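Local coordinates for protein 2-hydroxy-3-oxopropionate reductase (Polaromonas sp. JS666, PDB 4DLL) that probably catalyses the NAD(P)-dependent interconversion of 2-hydroxy-3-oxopropionate and D-glycerate, the reaction of tartronate semialdehyde reductases, at residues G43-R48 with V155-G160; I208-V213 with Q249-R254; K229-I234 with R242-H247; Q291-G296 with S307-E312. One frame throughout, in Å; residues are numbered along the deposited sequence.

Interaction 1: G43-R48 with V155-G160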
loop_
_atom_site.group_PDB
_atom_site.type_symbol
_atom_site.label_atom_id
_atom_site.label_comp_id
_atom_site.label_asym_id
_atom_site.label_seq_id
_atom_site.Cartn_x
_atom_site.Cartn_y
_atom_site.Cartn_z
ATOM N N GLY A 43 -12.283 19.357 -10.305
ATOM C CA GLY A 43 -12.724 20.732 -10.151
ATOM C C GLY A 43 -14.214 20.900 -9.892
ATOM O O GLY A 43 -14.603 21.722 -9.053
ATOM N N LEU A 44 -15.030 20.119 -10.611
ATOM C CA LEU A 44 -16.479 20.262 -10.552
ATOM C C LEU A 44 -17.092 19.919 -9.198
ATOM O O LEU A 44 -17.844 20.727 -8.642
ATOM C CB LEU A 44 -17.152 19.439 -11.652
ATOM C CG LEU A 44 -18.136 20.215 -12.499
ATOM C CD1 LEU A 44 -17.301 21.034 -13.494
ATOM C CD2 LEU A 44 -19.082 19.206 -13.217
ATOM N N PRO A 45 -16.791 18.714 -8.682
ATOM C CA PRO A 45 -17.305 18.332 -7.361
ATOM C C PRO A 45 -16.828 19.317 -6.277
ATOM O O PRO A 45 -17.600 19.658 -5.352
ATOM C CB PRO A 45 -16.719 16.928 -7.146
ATOM C CG PRO A 45 -15.809 16.652 -8.324
ATOM C CD PRO A 45 -16.176 17.570 -9.389
HETATM N N MSE A 46 -15.601 19.813 -6.414
HETATM C CA MSE A 46 -15.079 20.827 -5.464
HETATM C C MSE A 46 -15.764 22.202 -5.518
HETATM O O MSE A 46 -15.858 22.892 -4.499
HETATM C CB MSE A 46 -13.558 20.981 -5.560
HETATM C CG MSE A 46 -12.880 19.673 -5.271
HETATM SE SE MSE A 46 -10.981 19.724 -5.760
HETATM C CE MSE A 46 -10.314 20.813 -4.280
ATOM N N ALA A 47 -16.217 22.602 -6.699
ATOM C CA ALA A 47 -16.941 23.860 -6.817
ATOM C C ALA A 47 -18.334 23.732 -6.183
ATOM O O ALA A 47 -18.845 24.673 -5.617
ATOM C CB ALA A 47 -17.035 24.293 -8.243
ATOM N N ARG A 48 -18.917 22.549 -6.244
ATOM C CA ARG A 48 -20.264 22.367 -5.793
ATOM C C ARG A 48 -20.279 22.351 -4.240
ATOM O O ARG A 48 -21.150 22.957 -3.617
ATOM C CB ARG A 48 -20.813 21.108 -6.470
ATOM C CG ARG A 48 -22.114 20.495 -5.938
ATOM C CD ARG A 48 -21.928 18.959 -5.881
ATOM N NE ARG A 48 -23.186 18.235 -5.715
ATOM N N VAL A 155 -14.269 10.349 -5.546
ATOM C CA VAL A 155 -15.269 10.390 -4.458
ATOM C C VAL A 155 -14.850 11.114 -3.156
ATOM O O VAL A 155 -15.715 11.598 -2.383
ATOM C CB VAL A 155 -15.946 9.024 -4.168
ATOM C CG1 VAL A 155 -17.433 9.104 -4.514
ATOM C CG2 VAL A 155 -15.235 7.857 -4.934
ATOM N N GLY A 156 -13.553 11.227 -2.916
ATOM C CA GLY A 156 -13.076 12.166 -1.902
ATOM C C GLY A 156 -13.483 13.591 -2.261
ATOM O O GLY A 156 -13.912 14.366 -1.411
ATOM N N ALA A 157 -13.359 13.920 -3.544
ATOM C CA ALA A 157 -13.784 15.199 -4.074
ATOM C C ALA A 157 -15.295 15.416 -3.832
ATOM O O ALA A 157 -15.692 16.390 -3.202
ATOM C CB ALA A 157 -13.381 15.331 -5.553
ATOM N N GLU A 158 -16.122 14.465 -4.238
ATOM C CA GLU A 158 -17.561 14.568 -3.984
ATOM C C GLU A 158 -17.937 14.535 -2.483
ATOM O O GLU A 158 -18.789 15.301 -2.058
ATOM C CB GLU A 158 -18.303 13.523 -4.830
ATOM C CG GLU A 158 -17.973 13.661 -6.370
ATOM C CD GLU A 158 -18.734 12.696 -7.291
ATOM O OE1 GLU A 158 -19.410 11.758 -6.782
ATOM O OE2 GLU A 158 -18.657 12.881 -8.544
ATOM N N GLN A 159 -17.234 13.758 -1.670
ATOM C CA GLN A 159 -17.589 13.583 -0.231
ATOM C C GLN A 159 -16.935 14.516 0.745
ATOM O O GLN A 159 -17.280 14.510 1.989
ATOM C CB GLN A 159 -17.283 12.152 0.221
ATOM N N GLY A 160 -15.968 15.300 0.224
ATOM C CA GLY A 160 -15.154 16.222 1.032
ATOM C C GLY A 160 -14.236 15.470 1.957
ATOM O O GLY A 160 -14.044 15.846 3.127
#
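Pro45 sets its ring against the helix that carries Ala157 and Glu158, and nearly all of this contact passes through that ring. CB and CG of the ring divide the work. CB meets the side chain of Glu158, coming 3.6 Å from CG of that residue, while CG faces the methyl group of Ala157, with 3.9 Å between Pro45 CG and Ala157 CB. Glu158 crosses the proline obliquely: its CG lies anti to its own carbonyl carbon (chi1 -56°), which brings that methylene up against CB of the proline, and from there the chain runs on extended with its carboxylate on the exposed side. On the buried side the selenomethionine Met46 adds a looser touch, its CG 4.4 Å from Ala157 CB. Small partners let the backbones come close, and the CA atoms of Pro45 and Glu158 are only 5.1 Å apart. The axes of the two short helical segments pass 8.1 Å from each other at 12°, almost parallel. Gly43, at the start of the first helix, is the last glycine of what is probably the Rossmann-type GxGxxG turn after strand 33-37. Helix 43-52 is thus flanked by helix 153-159, which follows strand 144-151, and by helix 64-71, where Leu44 and Ala47 pack on Leu70; Met46 turns to Met94 and Met123 in the loops after strands 90-93 and 119-122.

Interaction 2: I208-V213 with Q249-R254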
loop_
_atom_site.group_PDB
_atom_site.type_symbol
_atom_site.label_atom_id
_atom_site.label_comp_id
_atom_site.label_asym_id
_atom_site.label_seq_id
_atom_site.Cartn_x
_atom_site.Cartn_y
_atom_site.Cartn_z
ATOM N N ILE A 208 4.712 3.017 -7.130
ATOM C CA ILE A 208 5.322 1.723 -6.822
ATOM C C ILE A 208 4.287 0.641 -6.394
ATOM O O ILE A 208 4.410 -0.518 -6.797
ATOM C CB ILE A 208 6.423 1.918 -5.745
ATOM C CG1 ILE A 208 7.541 2.865 -6.249
ATOM C CG2 ILE A 208 7.025 0.641 -5.364
ATOM C CD1 ILE A 208 8.345 3.558 -5.078
ATOM N N THR A 209 3.273 1.007 -5.591
ATOM C CA THR A 209 2.317 0.063 -5.072
ATOM C C THR A 209 1.470 -0.524 -6.189
ATOM O O THR A 209 1.194 -1.706 -6.221
ATOM C CB THR A 209 1.431 0.671 -4.003
ATOM O OG1 THR A 209 2.267 1.222 -2.981
ATOM C CG2 THR A 209 0.566 -0.445 -3.402
ATOM N N ILE A 210 1.142 0.310 -7.149
ATOM C CA ILE A 210 0.548 -0.144 -8.379
ATOM C C ILE A 210 1.313 -1.317 -9.001
ATOM O O ILE A 210 0.712 -2.352 -9.300
ATOM C CB ILE A 210 0.409 1.052 -9.348
ATOM C CG1 ILE A 210 -0.820 1.852 -8.976
ATOM C CG2 ILE A 210 0.163 0.618 -10.773
ATOM C CD1 ILE A 210 -0.868 3.264 -9.744
ATOM N N GLY A 211 2.613 -1.162 -9.190
ATOM C CA GLY A 211 3.451 -2.219 -9.756
ATOM C C GLY A 211 3.602 -3.429 -8.837
ATOM O O GLY A 211 3.549 -4.573 -9.288
ATOM N N ALA A 212 3.761 -3.196 -7.543
ATOM C CA ALA A 212 3.764 -4.304 -6.606
ATOM C C ALA A 212 2.445 -5.144 -6.704
ATOM O O ALA A 212 2.436 -6.363 -6.554
ATOM C CB ALA A 212 3.919 -3.751 -5.202
ATOM N N VAL A 213 1.334 -4.477 -6.880
ATOM C CA VAL A 213 0.085 -5.168 -6.897
ATOM C C VAL A 213 -0.076 -5.865 -8.284
ATOM O O VAL A 213 -0.653 -6.912 -8.357
ATOM C CB VAL A 213 -1.070 -4.232 -6.535
ATOM C CG1 VAL A 213 -2.429 -4.791 -7.040
ATOM C CG2 VAL A 213 -1.071 -3.919 -5.003
ATOM N N GLN A 249 -8.825 -3.736 -8.255
ATOM C CA GLN A 249 -10.119 -4.140 -8.778
ATOM C C GLN A 249 -10.183 -3.857 -10.273
ATOM O O GLN A 249 -10.696 -4.712 -11.014
ATOM C CB GLN A 249 -11.285 -3.508 -8.024
ATOM C CG GLN A 249 -12.683 -4.116 -8.347
ATOM C CD GLN A 249 -12.778 -5.706 -8.385
ATOM O OE1 GLN A 249 -13.683 -6.260 -9.032
ATOM N NE2 GLN A 249 -11.867 -6.408 -7.720
ATOM N N ARG A 250 -9.593 -2.731 -10.709
ATOM C CA ARG A 250 -9.472 -2.396 -12.140
ATOM C C ARG A 250 -8.527 -3.357 -12.841
ATOM O O ARG A 250 -8.547 -3.501 -14.091
ATOM C CB ARG A 250 -8.952 -0.967 -12.370
ATOM C CG ARG A 250 -9.873 0.201 -11.936
ATOM C CD ARG A 250 -9.094 1.526 -11.871
ATOM N NE ARG A 250 -9.899 2.599 -11.325
ATOM C CZ ARG A 250 -9.465 3.813 -10.986
ATOM N NH1 ARG A 250 -8.194 4.166 -11.149
ATOM N NH2 ARG A 250 -10.326 4.695 -10.467
HETATM N N MSE A 251 -7.631 -3.961 -12.082
HETATM C CA MSE A 251 -6.697 -4.875 -12.717
HETATM C C MSE A 251 -7.418 -6.192 -12.971
HETATM O O MSE A 251 -7.296 -6.798 -14.062
HETATM C CB MSE A 251 -5.464 -5.096 -11.858
HETATM C CG MSE A 251 -4.525 -3.889 -11.860
HETATM SE SE MSE A 251 -3.089 -4.191 -10.574
HETATM C CE MSE A 251 -2.566 -2.246 -10.499
ATOM N N VAL A 252 -8.181 -6.593 -11.953
ATOM C CA VAL A 252 -9.000 -7.787 -11.978
ATOM C C VAL A 252 -9.988 -7.713 -13.138
ATOM O O VAL A 252 -10.161 -8.693 -13.840
ATOM C CB VAL A 252 -9.788 -7.977 -10.641
ATOM C CG1 VAL A 252 -10.857 -9.052 -10.791
ATOM C CG2 VAL A 252 -8.860 -8.339 -9.468
ATOM N N GLU A 253 -10.619 -6.553 -13.336
ATOM C CA GLU A 253 -11.664 -6.364 -14.368
ATOM C C GLU A 253 -11.118 -5.874 -15.721
ATOM O O GLU A 253 -11.849 -5.237 -16.492
ATOM C CB GLU A 253 -12.668 -5.333 -13.884
ATOM C CG GLU A 253 -13.316 -5.635 -12.514
ATOM C CD GLU A 253 -14.274 -4.553 -12.090
ATOM O OE1 GLU A 253 -14.386 -3.520 -12.790
ATOM O OE2 GLU A 253 -14.940 -4.745 -11.052
ATOM N N ARG A 254 -9.851 -6.129 -15.995
ATOM C CA ARG A 254 -9.129 -5.429 -17.071
ATOM C C ARG A 254 -9.680 -4.026 -17.492
ATOM O O ARG A 254 -9.681 -3.673 -18.683
ATOM C CB ARG A 254 -8.981 -6.321 -18.298
ATOM C CG ARG A 254 -8.331 -7.634 -18.047
ATOM C CD ARG A 254 -6.957 -7.408 -17.536
ATOM N NE ARG A 254 -6.116 -8.599 -17.596
ATOM C CZ ARG A 254 -6.152 -9.603 -16.734
ATOM N NH1 ARG A 254 -7.017 -9.618 -15.717
ATOM N NH2 ARG A 254 -5.299 -10.611 -16.895
#
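Met251, a selenomethionine in the crystal, reaches across to Ile210 and Val213 on the long helix 194-222 and carries the whole of this contact. Its CB already points at that helix. CG sits anti to the carbonyl carbon (chi1 -74°) and the rest of the chain is extended, so the side chain goes straight across; on the way CG passes 3.7 Å from Phe310 CD2. The selenium comes next and lies 3.6 Å from Val213 CG1, the branch that stands anti to its own backbone N; the two side chains meet at a slant here. At the tip, CE abuts both the backbone oxygen and a methyl group of Ile210, 3.5 Å from Ile210 O and 4.0 Å from Ile210 CG2. Both targets lie together because CG2 of Ile210 is beside the carbonyl carbon of its own residue, and the isoleucine crosses the incoming chain at about a right angle. The contact is buried and rests on apolar packing. Beyond it, Ile208 of the same long helix packs on Ile208 of the second subunit. Short helix 247-252 is thus packed against helix 194-222, consistent with the all-helical C-terminal domain of the 3-hydroxyisobutyrate dehydrogenase family, in which shorter helices gather round a long one.

Interaction 3: K229-I234 with R242-H247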
loop_
_atom_site.group_PDB
_atom_site.type_symbol
_atom_site.label_atom_id
_atom_site.label_comp_id
_atom_site.label_asym_id
_atom_site.label_seq_id
_atom_site.Cartn_x
_atom_site.Cartn_y
_atom_site.Cartn_z
ATOM N N LYS A 229 -9.803 -14.017 -6.457
ATOM C CA LYS A 229 -9.896 -14.719 -5.147
ATOM C C LYS A 229 -8.723 -14.321 -4.289
ATOM O O LYS A 229 -8.865 -14.076 -3.108
ATOM C CB LYS A 229 -9.936 -16.253 -5.292
ATOM C CG LYS A 229 -11.299 -16.869 -5.668
ATOM C CD LYS A 229 -12.427 -16.500 -4.714
ATOM C CE LYS A 229 -12.550 -17.462 -3.560
ATOM N NZ LYS A 229 -13.656 -17.050 -2.648
ATOM N N VAL A 230 -7.552 -14.291 -4.911
ATOM C CA VAL A 230 -6.355 -13.767 -4.331
ATOM C C VAL A 230 -6.554 -12.371 -3.751
ATOM O O VAL A 230 -6.111 -12.105 -2.636
ATOM C CB VAL A 230 -5.220 -13.745 -5.378
ATOM C CG1 VAL A 230 -4.094 -12.881 -4.894
ATOM C CG2 VAL A 230 -4.731 -15.180 -5.629
ATOM N N LYS A 231 -7.233 -11.485 -4.468
ATOM C CA LYS A 231 -7.426 -10.136 -3.966
ATOM C C LYS A 231 -8.290 -10.220 -2.745
ATOM O O LYS A 231 -8.044 -9.511 -1.761
ATOM C CB LYS A 231 -8.104 -9.229 -5.019
ATOM C CG LYS A 231 -8.337 -7.813 -4.537
ATOM C CD LYS A 231 -8.725 -6.895 -5.644
ATOM C CE LYS A 231 -9.350 -5.623 -5.131
ATOM N NZ LYS A 231 -10.756 -5.711 -4.573
ATOM N N GLU A 232 -9.312 -11.083 -2.821
ATOM C CA GLU A 232 -10.285 -11.267 -1.752
ATOM C C GLU A 232 -9.631 -11.869 -0.523
ATOM O O GLU A 232 -10.127 -11.677 0.613
ATOM C CB GLU A 232 -11.425 -12.214 -2.188
ATOM C CG GLU A 232 -12.663 -12.209 -1.208
ATOM C CD GLU A 232 -13.637 -13.381 -1.426
ATOM O OE1 GLU A 232 -13.638 -13.994 -2.530
ATOM O OE2 GLU A 232 -14.392 -13.690 -0.468
ATOM N N ALA A 233 -8.569 -12.654 -0.756
ATOM C CA ALA A 233 -7.902 -13.416 0.333
ATOM C C ALA A 233 -6.989 -12.514 1.147
ATOM O O ALA A 233 -7.061 -12.480 2.386
ATOM C CB ALA A 233 -7.133 -14.636 -0.216
ATOM N N ILE A 234 -6.155 -11.758 0.449
ATOM C CA ILE A 234 -5.259 -10.805 1.114
ATOM C C ILE A 234 -5.901 -9.491 1.617
ATOM O O ILE A 234 -5.216 -8.680 2.254
ATOM C CB ILE A 234 -4.049 -10.498 0.194
ATOM C CG1 ILE A 234 -4.452 -9.536 -0.916
ATOM C CG2 ILE A 234 -3.491 -11.849 -0.401
ATOM C CD1 ILE A 234 -3.354 -9.308 -1.982
ATOM N N ARG A 242 -5.067 1.161 -0.153
ATOM C CA ARG A 242 -6.030 1.865 -1.003
ATOM C C ARG A 242 -5.741 1.543 -2.495
ATOM O O ARG A 242 -6.673 1.392 -3.272
ATOM C CB ARG A 242 -5.999 3.404 -0.756
ATOM C CG ARG A 242 -7.178 4.198 -1.443
ATOM C CD ARG A 242 -8.486 3.987 -0.602
ATOM N NE ARG A 242 -8.142 4.192 0.815
ATOM C CZ ARG A 242 -8.104 5.404 1.398
ATOM N NH1 ARG A 242 -8.448 6.495 0.680
ATOM N NH2 ARG A 242 -7.734 5.532 2.693
ATOM N N VAL A 243 -4.466 1.329 -2.844
ATOM C CA VAL A 243 -4.110 0.934 -4.222
ATOM C C VAL A 243 -4.634 -0.465 -4.599
ATOM O O VAL A 243 -5.198 -0.630 -5.725
ATOM C CB VAL A 243 -2.620 1.080 -4.492
ATOM C CG1 VAL A 243 -2.145 0.224 -5.732
ATOM C CG2 VAL A 243 -2.290 2.562 -4.661
ATOM N N LEU A 244 -4.500 -1.450 -3.685
ATOM C CA LEU A 244 -5.070 -2.777 -3.960
ATOM C C LEU A 244 -6.580 -2.694 -4.203
ATOM O O LEU A 244 -7.065 -3.217 -5.196
ATOM C CB LEU A 244 -4.781 -3.784 -2.833
ATOM C CG LEU A 244 -5.446 -5.172 -2.857
ATOM C CD1 LEU A 244 -5.059 -5.944 -4.138
ATOM C CD2 LEU A 244 -5.068 -6.028 -1.599
ATOM N N GLN A 245 -7.317 -2.050 -3.298
ATOM C CA GLN A 245 -8.773 -1.955 -3.435
ATOM C C GLN A 245 -9.224 -1.116 -4.645
ATOM O O GLN A 245 -10.254 -1.426 -5.247
ATOM C CB GLN A 245 -9.424 -1.380 -2.169
ATOM C CG GLN A 245 -9.063 -2.174 -0.861
ATOM C CD GLN A 245 -9.427 -3.711 -0.953
ATOM O OE1 GLN A 245 -8.578 -4.598 -0.702
ATOM N NE2 GLN A 245 -10.672 -4.000 -1.338
ATOM N N LEU A 246 -8.507 -0.033 -4.987
ATOM C CA LEU A 246 -9.014 0.771 -6.096
ATOM C C LEU A 246 -8.460 0.237 -7.399
ATOM O O LEU A 246 -9.174 -0.417 -8.121
ATOM C CB LEU A 246 -8.746 2.267 -5.928
ATOM C CG LEU A 246 -9.300 3.218 -7.017
ATOM C CD1 LEU A 246 -10.815 3.612 -6.728
ATOM C CD2 LEU A 246 -8.403 4.475 -7.149
ATOM N N HIS A 247 -7.180 0.484 -7.676
ATOM C CA HIS A 247 -6.517 -0.011 -8.892
ATOM C C HIS A 247 -6.457 -1.512 -9.088
ATOM O O HIS A 247 -6.357 -1.978 -10.234
ATOM C CB HIS A 247 -5.104 0.501 -8.913
ATOM C CG HIS A 247 -5.009 1.966 -8.622
ATOM N ND1 HIS A 247 -5.145 2.926 -9.601
ATOM C CD2 HIS A 247 -4.838 2.633 -7.457
ATOM C CE1 HIS A 247 -5.046 4.121 -9.052
ATOM N NE2 HIS A 247 -4.877 3.970 -7.751
#
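Leu244 pushes its forked end between Lys231 and Ile234, joining two short helices of the all-helical C-terminal domain. Its CG lies anti to the backbone N (chi1 172°), which carries both methyl groups over to the other helix. CD1 takes the lysine, 3.8 Å from Lys231 CG; CD2 takes the isoleucine, 3.6 Å from Ile234 CG1 and 3.7 Å from Ile234 CD1. Ile234 holds that CG1 in the crowded position between its backbone N and carbonyl carbon (chi1 77°), and this brings the branch round to the leucine. The lysine runs past Leu244 in the opposite direction, its CE 3.3 Å from Leu244 O, and only the last bond bends to turn the ammonium group aside. Cut back to an alanine, this lysine position would lack the aliphatic stem that lies along Leu244 CD1 and the leucine carbonyl, and a gap would probably open over both. Further out, Ser241 OG is hydrogen-bonded to Leu244 N, and Thr235 OG1 to Lys231 O. Val230 and Val243 seat their helices on the long helix 194-222, and the second subunit also takes part: its Gly236 O accepts a hydrogen bond from Arg242 NH1. On the outer side of helix 227-234, Lys229 NZ makes a salt bridge of 3.1 Å with Glu232 OE1, reaching that oxygen from above, 38° out of the carboxylate plane.

Interaction 4: Q291-G296 with S307-E312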
loop_
_atom_site.group_PDB
_atom_site.type_symbol
_atom_site.label_atom_id
_atom_site.label_comp_id
_atom_site.label_asym_id
_atom_site.label_seq_id
_atom_site.Cartn_x
_atom_site.Cartn_y
_atom_site.Cartn_z
ATOM N N GLN A 291 11.623 3.937 -15.162
ATOM C CA GLN A 291 11.978 3.116 -16.358
ATOM C C GLN A 291 10.777 2.321 -16.800
ATOM O O GLN A 291 10.438 2.295 -17.976
ATOM C CB GLN A 291 13.112 2.123 -16.086
ATOM C CG GLN A 291 14.461 2.740 -15.894
ATOM C CD GLN A 291 15.528 1.694 -15.614
ATOM O OE1 GLN A 291 15.696 1.252 -14.473
ATOM N NE2 GLN A 291 16.257 1.297 -16.659
ATOM N N LEU A 292 10.119 1.675 -15.849
ATOM C CA LEU A 292 8.972 0.832 -16.192
ATOM C C LEU A 292 7.815 1.621 -16.754
ATOM O O LEU A 292 7.118 1.153 -17.659
ATOM C CB LEU A 292 8.494 0.045 -15.005
ATOM C CG LEU A 292 9.422 -1.065 -14.598
ATOM C CD1 LEU A 292 8.932 -1.520 -13.219
ATOM C CD2 LEU A 292 9.441 -2.216 -15.644
ATOM N N TYR A 293 7.605 2.815 -16.205
ATOM C CA TYR A 293 6.555 3.662 -16.721
ATOM C C TYR A 293 6.962 4.229 -18.076
ATOM O O TYR A 293 6.124 4.352 -18.958
ATOM C CB TYR A 293 6.192 4.773 -15.733
ATOM C CG TYR A 293 5.202 4.335 -14.683
ATOM C CD1 TYR A 293 5.604 4.095 -13.374
ATOM C CD2 TYR A 293 3.864 4.149 -15.007
ATOM C CE1 TYR A 293 4.691 3.688 -12.411
ATOM C CE2 TYR A 293 2.925 3.736 -14.041
ATOM C CZ TYR A 293 3.355 3.519 -12.755
ATOM O OH TYR A 293 2.469 3.115 -11.819
ATOM N N ALA A 294 8.242 4.585 -18.212
ATOM C CA ALA A 294 8.786 5.104 -19.471
ATOM C C ALA A 294 8.614 4.032 -20.537
ATOM O O ALA A 294 8.182 4.340 -21.642
ATOM C CB ALA A 294 10.276 5.536 -19.324
ATOM N N GLU A 295 8.880 2.769 -20.164
ATOM C CA GLU A 295 8.705 1.591 -21.040
ATOM C C GLU A 295 7.246 1.307 -21.379
ATOM O O GLU A 295 6.942 0.533 -22.287
ATOM C CB GLU A 295 9.374 0.343 -20.438
ATOM C CG GLU A 295 10.848 0.168 -20.849
ATOM C CD GLU A 295 11.691 -0.642 -19.843
ATOM O OE1 GLU A 295 11.153 -1.100 -18.794
ATOM O OE2 GLU A 295 12.922 -0.816 -20.091
ATOM N N GLY A 296 6.338 1.927 -20.643
ATOM C CA GLY A 296 4.921 1.818 -20.946
ATOM C C GLY A 296 4.420 2.870 -21.926
ATOM O O GLY A 296 3.676 2.529 -22.854
ATOM N N SER A 307 -3.178 2.363 -13.432
ATOM C CA SER A 307 -3.140 0.928 -13.158
ATOM C C SER A 307 -2.746 0.145 -14.394
ATOM O O SER A 307 -2.399 -1.038 -14.301
ATOM C CB SER A 307 -4.461 0.404 -12.577
ATOM O OG SER A 307 -5.559 1.002 -13.212
ATOM N N GLY A 308 -2.755 0.838 -15.536
ATOM C CA GLY A 308 -2.437 0.272 -16.828
ATOM C C GLY A 308 -1.021 -0.241 -16.872
ATOM O O GLY A 308 -0.597 -0.786 -17.889
ATOM N N LEU A 309 -0.296 -0.131 -15.757
ATOM C CA LEU A 309 1.082 -0.627 -15.673
ATOM C C LEU A 309 1.124 -2.141 -15.630
ATOM O O LEU A 309 2.096 -2.764 -16.078
ATOM C CB LEU A 309 1.830 -0.011 -14.467
ATOM C CG LEU A 309 3.214 -0.533 -14.139
ATOM C CD1 LEU A 309 4.214 0.018 -15.175
ATOM C CD2 LEU A 309 3.656 -0.184 -12.717
ATOM N N PHE A 310 0.081 -2.713 -15.060
ATOM C CA PHE A 310 -0.281 -4.103 -15.241
ATOM C C PHE A 310 -0.040 -4.569 -16.688
ATOM O O PHE A 310 0.578 -5.615 -16.910
ATOM C CB PHE A 310 -1.764 -4.190 -14.948
ATOM C CG PHE A 310 -2.324 -5.558 -14.937
ATOM C CD1 PHE A 310 -2.890 -6.100 -16.099
ATOM C CD2 PHE A 310 -2.402 -6.274 -13.749
ATOM C CE1 PHE A 310 -3.475 -7.372 -16.097
ATOM C CE2 PHE A 310 -2.965 -7.550 -13.722
ATOM C CZ PHE A 310 -3.508 -8.107 -14.915
ATOM N N VAL A 311 -0.523 -3.788 -17.663
ATOM C CA VAL A 311 -0.408 -4.181 -19.066
ATOM C C VAL A 311 1.071 -4.320 -19.434
ATOM O O VAL A 311 1.492 -5.369 -19.953
ATOM C CB VAL A 311 -1.214 -3.248 -20.012
ATOM C CG1 VAL A 311 -1.036 -3.656 -21.445
ATOM C CG2 VAL A 311 -2.688 -3.274 -19.644
ATOM N N GLU A 312 1.870 -3.305 -19.092
ATOM C CA GLU A 312 3.327 -3.369 -19.286
ATOM C C GLU A 312 3.883 -4.652 -18.717
ATOM O O GLU A 312 4.668 -5.320 -19.369
ATOM C CB GLU A 312 4.035 -2.170 -18.633
#
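Tyr293 OH is hydrogen-bonded to Gly207 O on the long helix 194-222, and two methyl groups close in beside it: Leu309 CD2 at 3.6 Å, from across the contact, and Ile210 CG2, also 3.6 Å from the hydroxyl oxygen. A buried phenol is thereby satisfied and the far end of its ring pinned. Leu309 then covers one face. Its CD1 stands 4.2 Å from the centroid of the Tyr293 ring and 13° off the normal, a CH-pi contact, while CD2 lies further along, 3.7 Å from Tyr293 CZ. Leucine and tyrosine side chains cross at about a right angle. What brings CD1 over the ring and CD2 to its hydroxyl end is the first torsion of Leu309, which sets CG opposite the backbone N (chi1 173°); its CB follows at 3.9 Å from Tyr293 CE2. CD1 also reaches the backbone of the preceding residue, 4.0 Å from Leu292 O, and Leu292 CB lies just beyond at 4.3 Å from the same methyl. A phenylalanine here would keep a face for Leu309 but would probably leave Gly207 O without its hydroxyl partner and the ring less firmly fixed. Elsewhere Tyr293 packs on Leu266 and Met269 of helix 262-278, and Leu292 on Ile285 of the second subunit. An aromatic ring wedged between several helices, with its hydroxyl tied to a backbone carbonyl, is ordinary core packing of an all-helical domain, here joining helices 284-301 and 309-315 of the C-terminal half to helix 194-222.

Interaction 1 stands apart, in the nucleotide-binding domain, its centre 25 to 29 Å from the others; there two nearly parallel helices pack closely with one edge exposed. The other three share the helical C-terminal domain. Interactions 2 and 4 are buried and lie side by side, with Ile210 as a common neighbour; they also touch where Gly211 CA comes 3.6 Å from Leu309 CD2. Interaction 3 lies further out, nested within the loop closed by interaction 2, and mixes lysine methylenes with leucine at a partly exposed site. Val213 CG1, 4.1 Å from Leu244 CD1, connects interactions 2 and 3. All three lie near the second subunit.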